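Local coordinates for protein endosialidase (Enterobacteria phage phi92, PDB 4HIZ) that cleaves alpha-2,8 and alpha-2,9 linkages in sialic acid polymers, probably so that the phage can get through the capsule of its bacterial host, at residues R31-F35 with E66-D70; R610-C614 with G624-Q628. All blocks are in the same frame, centred on the assembly; numbering follows the deposited sequence.

Contact 1 (R31-F35 with E66-D70); sequences RNLTF and EGFFD
The ring of Phe68 is pushed end-on against the corner where the chain bends at Asn32, and its leading atoms, CE1 and CZ, do most of the touching. CE1 lies 3.8 Å from the backbone O of Asn32 and 3.9 Å from Leu33 O, while CZ stands 4.0 Å from Thr34 OG1. Neither Leu33 O nor OG1 sits squarely over the ring face or at its edge; both approach obliquely, and the Thr34 and Phe68 side chains cross at about a right angle. Phe68 reaches this place because its CG is anti to the backbone N (chi1 -173°), which carries the ring from its loop to the corner. Over one face of the ring, displaced toward the rim, lies the end of the Asn32 amide.

The bend itself shows in the positive phi of Asn32 (61°); Gly67, just before Phe68, likewise has a positive phi (94°). Behind the contact, the ring of Phe69 presents a face to its neighbour: Phe68 CD2 hangs 3.8 Å above that plane, over its centre. Phe68 and Thr34 also meet Ala50, so strand 49-53 underlies the junction, and the backbones of both Asn32 and Glu66 bond to Asn48. Farther along the loop, Asp70 makes a salt bridge to Lys45 of the third subunit.

With no buried residue among those that touch, this is surface packing in the N-terminal extension: a loop aromatic braced on the turned end of strand 33-36, one of the two outermost strands, within this chain, of a mixed beta-sheet.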
loop_
_atom_site.group_PDB
_atom_site.type_symbol
_atom_site.label_atom_id
_atom_site.label_comp_id
_atom_site.label_asym_id
_atom_site.label_seq_id
_atom_site.Cartn_x
_atom_site.Cartn_y
_atom_site.Cartn_z
ATOM N N ARG A 31 -34.747 13.467 -18.301
ATOM C CA ARG A 31 -34.549 14.824 -18.856
ATOM C C ARG A 31 -34.518 15.949 -17.788
ATOM O O ARG A 31 -34.977 17.068 -18.019
ATOM C CB ARG A 31 -35.583 15.095 -19.957
ATOM C CG ARG A 31 -35.521 14.029 -21.073
ATOM C CD ARG A 31 -36.437 14.340 -22.226
ATOM N NE ARG A 31 -36.052 15.526 -22.994
ATOM C CZ ARG A 31 -36.851 16.093 -23.902
ATOM N NH1 ARG A 31 -38.081 15.576 -24.118
ATOM N NH2 ARG A 31 -36.443 17.174 -24.580
ATOM N N ASN A 32 -33.957 15.615 -16.626
ATOM C CA ASN A 32 -33.847 16.524 -15.492
ATOM C C ASN A 32 -35.184 17.019 -14.957
ATOM O O ASN A 32 -35.284 18.123 -14.411
ATOM C CB ASN A 32 -32.869 17.660 -15.793
ATOM C CG ASN A 32 -31.515 17.412 -15.160
ATOM O OD1 ASN A 32 -31.169 18.037 -14.148
ATOM N ND2 ASN A 32 -30.763 16.454 -15.711
ATOM N N LEU A 33 -36.199 16.166 -15.087
ATOM C CA LEU A 33 -37.525 16.451 -14.568
ATOM C C LEU A 33 -37.768 15.673 -13.267
ATOM O O LEU A 33 -37.025 14.725 -12.929
ATOM C CB LEU A 33 -38.578 16.117 -15.637
ATOM C CG LEU A 33 -38.367 16.985 -16.896
ATOM C CD1 LEU A 33 -39.275 16.536 -18.050
ATOM C CD2 LEU A 33 -38.521 18.530 -16.573
ATOM N N THR A 34 -38.807 16.070 -12.541
ATOM C CA THR A 34 -39.075 15.533 -11.210
ATOM C C THR A 34 -40.473 14.903 -11.142
ATOM O O THR A 34 -41.457 15.501 -11.583
ATOM C CB THR A 34 -38.938 16.651 -10.164
ATOM O OG1 THR A 34 -37.596 17.164 -10.198
ATOM C CG2 THR A 34 -39.219 16.119 -8.794
ATOM N N PHE A 35 -40.542 13.680 -10.630
ATOM C CA PHE A 35 -41.815 12.972 -10.484
ATOM C C PHE A 35 -42.247 13.014 -9.025
ATOM O O PHE A 35 -41.403 12.965 -8.150
ATOM C CB PHE A 35 -41.641 11.502 -10.878
ATOM C CG PHE A 35 -41.172 11.315 -12.290
ATOM C CD1 PHE A 35 -42.082 11.331 -13.340
ATOM C CD2 PHE A 35 -39.830 11.123 -12.562
ATOM C CE1 PHE A 35 -41.659 11.171 -14.645
ATOM C CE2 PHE A 35 -39.385 10.951 -13.879
ATOM C CZ PHE A 35 -40.304 10.978 -14.919
ATOM N N GLU A 66 -28.811 8.813 -10.853
ATOM C CA GLU A 66 -27.565 9.216 -11.472
ATOM C C GLU A 66 -27.852 10.226 -12.585
ATOM O O GLU A 66 -28.841 10.093 -13.308
ATOM C CB GLU A 66 -26.841 7.987 -12.020
ATOM C CG GLU A 66 -26.073 7.259 -10.921
ATOM C CD GLU A 66 -24.780 7.995 -10.570
ATOM O OE1 GLU A 66 -24.028 8.356 -11.510
ATOM O OE2 GLU A 66 -24.527 8.232 -9.370
ATOM N N GLY A 67 -27.023 11.264 -12.665
ATOM C CA GLY A 67 -27.100 12.221 -13.764
ATOM C C GLY A 67 -27.945 13.441 -13.444
ATOM O O GLY A 67 -27.830 14.455 -14.142
ATOM N N PHE A 68 -28.798 13.349 -12.413
ATOM C CA PHE A 68 -29.676 14.460 -12.100
ATOM C C PHE A 68 -28.805 15.670 -11.721
ATOM O O PHE A 68 -29.053 16.823 -12.165
ATOM C CB PHE A 68 -30.681 14.110 -10.980
ATOM C CG PHE A 68 -31.708 15.183 -10.767
ATOM C CD1 PHE A 68 -32.835 15.243 -11.572
ATOM C CD2 PHE A 68 -31.503 16.189 -9.816
ATOM C CE1 PHE A 68 -33.768 16.283 -11.407
ATOM C CE2 PHE A 68 -32.435 17.220 -9.639
ATOM C CZ PHE A 68 -33.570 17.263 -10.436
ATOM N N PHE A 69 -27.786 15.405 -10.896
ATOM C CA PHE A 69 -26.722 16.381 -10.645
ATOM C C PHE A 69 -25.437 15.837 -11.209
ATOM O O PHE A 69 -25.190 14.628 -11.149
ATOM C CB PHE A 69 -26.504 16.615 -9.139
ATOM C CG PHE A 69 -27.654 17.288 -8.460
ATOM C CD1 PHE A 69 -28.090 18.533 -8.881
ATOM C CD2 PHE A 69 -28.321 16.661 -7.432
ATOM C CE1 PHE A 69 -29.168 19.146 -8.247
ATOM C CE2 PHE A 69 -29.388 17.279 -6.792
ATOM C CZ PHE A 69 -29.822 18.518 -7.199
ATOM N N ASP A 70 -24.596 16.722 -11.725
ATOM C CA ASP A 70 -23.281 16.290 -12.180
ATOM C C ASP A 70 -22.341 16.278 -10.973
ATOM O O ASP A 70 -21.504 17.161 -10.792
ATOM C CB ASP A 70 -22.792 17.212 -13.301
ATOM C CG ASP A 70 -23.683 17.128 -14.540
ATOM O OD1 ASP A 70 -24.178 16.014 -14.850
ATOM O OD2 ASP A 70 -23.902 18.166 -15.202
#

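Contact 2 (R610-C614 with G624-Q628); sequences RLILC and GSLLQ
Leu613 and Leu627 form the hydrogen-bonded pair of an antiparallel beta hairpin. Both main-chain N-H groups of this pair are satisfied across the hairpin: Leu613 N gives to Leu627 O at 2.9 Å, nearly straight (176°), and Leu627 N returns a bond of the same length to Leu613 O. On either side lie the non-hydrogen-bonded pairs Ile612-Gln628 and Cys614-Leu626. There the backbones of Gln628 and Leu626 bond outward to Ile641 and Tyr643 on strand 640-643, whereas residues 610-613 pair in parallel with a strand of the second subunit, carrying the sheet across the trimer interface.

Ile612, Cys614, Leu626 and Gln628 share one face, where Leu626 CD2 packs 3.7 Å from Cys614 SG. The Gln628 amide lies alongside Ile612 and ends at Arg610, whose guanidinium plane is turned just 17° from it. Extended from CG to NE, the Arg610 chain sets NE beside Gln628 OE1 for a bent bond (3.0 Å, 130°), NE tilted from the amide plane but OE1 near the guanidinium plane. NH1 makes a salt bridge with Glu608, and one water accepts from both Arg610 NH2, at 2.9 Å, and Gln628 NE2, at 3.0 Å.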
loop_
_atom_site.group_PDB
_atom_site.type_symbol
_atom_site.label_atom_id
_atom_site.label_comp_id
_atom_site.label_asym_id
_atom_site.label_seq_id
_atom_site.Cartn_x
_atom_site.Cartn_y
_atom_site.Cartn_z
ATOM N N ARG A 610 21.618 -19.158 24.787
ATOM C CA ARG A 610 22.742 -18.244 24.963
ATOM C C ARG A 610 22.728 -17.176 23.883
ATOM O O ARG A 610 22.123 -17.341 22.805
ATOM C CB ARG A 610 24.066 -19.019 24.895
ATOM C CG ARG A 610 24.376 -19.630 23.496
ATOM C CD ARG A 610 25.471 -20.672 23.668
ATOM N NE ARG A 610 25.989 -21.249 22.420
ATOM C CZ ARG A 610 25.416 -22.248 21.760
ATOM N NH1 ARG A 610 24.244 -22.776 22.168
ATOM N NH2 ARG A 610 26.031 -22.733 20.682
ATOM N N LEU A 611 23.404 -16.084 24.199
ATOM C CA LEU A 611 23.594 -14.992 23.252
ATOM C C LEU A 611 25.069 -14.999 22.845
ATOM O O LEU A 611 25.946 -15.065 23.712
ATOM C CB LEU A 611 23.228 -13.649 23.932
ATOM C CG LEU A 611 23.375 -12.404 23.025
ATOM C CD1 LEU A 611 22.426 -12.424 21.812
ATOM C CD2 LEU A 611 23.193 -11.082 23.827
ATOM N N ILE A 612 25.350 -14.947 21.539
ATOM C CA ILE A 612 26.749 -14.993 21.064
ATOM C C ILE A 612 27.055 -13.681 20.331
ATOM O O ILE A 612 26.447 -13.369 19.306
ATOM C CB ILE A 612 27.032 -16.170 20.097
ATOM C CG1 ILE A 612 26.557 -17.488 20.735
ATOM C CG2 ILE A 612 28.545 -16.209 19.769
ATOM C CD1 ILE A 612 26.679 -18.685 19.755
ATOM N N LEU A 613 27.998 -12.917 20.854
ATOM C CA LEU A 613 28.410 -11.667 20.224
ATOM C C LEU A 613 29.692 -11.970 19.487
ATOM O O LEU A 613 30.617 -12.517 20.076
ATOM C CB LEU A 613 28.677 -10.616 21.294
ATOM C CG LEU A 613 27.494 -10.327 22.217
ATOM C CD1 LEU A 613 28.010 -9.640 23.449
ATOM C CD2 LEU A 613 26.485 -9.446 21.496
ATOM N N CYS A 614 29.750 -11.629 18.196
ATOM C CA CYS A 614 30.858 -12.088 17.336
ATOM C C CYS A 614 31.560 -10.952 16.630
ATOM O O CYS A 614 30.896 -10.110 16.022
ATOM C CB CYS A 614 30.319 -13.006 16.222
ATOM S SG CYS A 614 29.144 -14.254 16.729
ATOM N N GLY A 624 36.379 -15.105 14.257
ATOM C CA GLY A 624 36.462 -13.893 15.068
ATOM C C GLY A 624 36.407 -14.207 16.553
ATOM O O GLY A 624 36.063 -15.315 16.974
ATOM N N SER A 625 36.783 -13.236 17.368
ATOM C CA SER A 625 36.543 -13.344 18.809
ATOM C C SER A 625 35.042 -13.391 19.087
ATOM O O SER A 625 34.242 -12.858 18.308
ATOM C CB SER A 625 37.196 -12.160 19.542
ATOM O OG SER A 625 36.682 -10.932 19.072
ATOM N N LEU A 626 34.676 -14.027 20.199
ATOM C CA LEU A 626 33.267 -14.229 20.583
ATOM C C LEU A 626 33.117 -13.946 22.070
ATOM O O LEU A 626 34.007 -14.300 22.853
ATOM C CB LEU A 626 32.840 -15.713 20.443
ATOM C CG LEU A 626 33.102 -16.398 19.107
ATOM C CD1 LEU A 626 32.813 -17.905 19.238
ATOM C CD2 LEU A 626 32.236 -15.790 18.006
ATOM N N LEU A 627 31.981 -13.361 22.462
ATOM C CA LEU A 627 31.581 -13.413 23.871
ATOM C C LEU A 627 30.270 -14.196 23.927
ATOM O O LEU A 627 29.297 -13.852 23.245
ATOM C CB LEU A 627 31.376 -11.991 24.422
ATOM C CG LEU A 627 30.738 -11.973 25.839
ATOM C CD1 LEU A 627 31.663 -12.648 26.852
ATOM C CD2 LEU A 627 30.414 -10.494 26.263
ATOM N N GLN A 628 30.251 -15.276 24.706
ATOM C CA GLN A 628 29.026 -16.064 24.840
ATOM C C GLN A 628 28.476 -15.867 26.252
ATOM O O GLN A 628 29.188 -16.057 27.262
ATOM C CB GLN A 628 29.279 -17.570 24.570
ATOM C CG GLN A 628 29.790 -17.805 23.116
ATOM C CD GLN A 628 29.461 -19.190 22.605
ATOM O OE1 GLN A 628 28.494 -19.805 23.030
ATOM N NE2 GLN A 628 30.252 -19.667 21.651
HETATM O O HOH W 1 28.830 -21.969 20.269
#

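How the contacts relate
Contact 1 is surface packing and contact 2 is buried, with 8 of its 9 touching residues enclosed. They share no secondary-structure element, and their centres stand about 76 Å apart, on opposite sides of the chain's centre. Contact 1 is a loop resting on the corner before an edge strand, where the packing centres on one aromatic ring and the Asn32 side chain. In contact 2, by contrast, two paired strands are joined by backbone bonds and by a polar side-chain network. Subunit contacts differ as well: residues 66-70 meet other chains through Glu66 and Asp70, whereas the hairpin of 610-614 and 624-628 is built into the trimer interface.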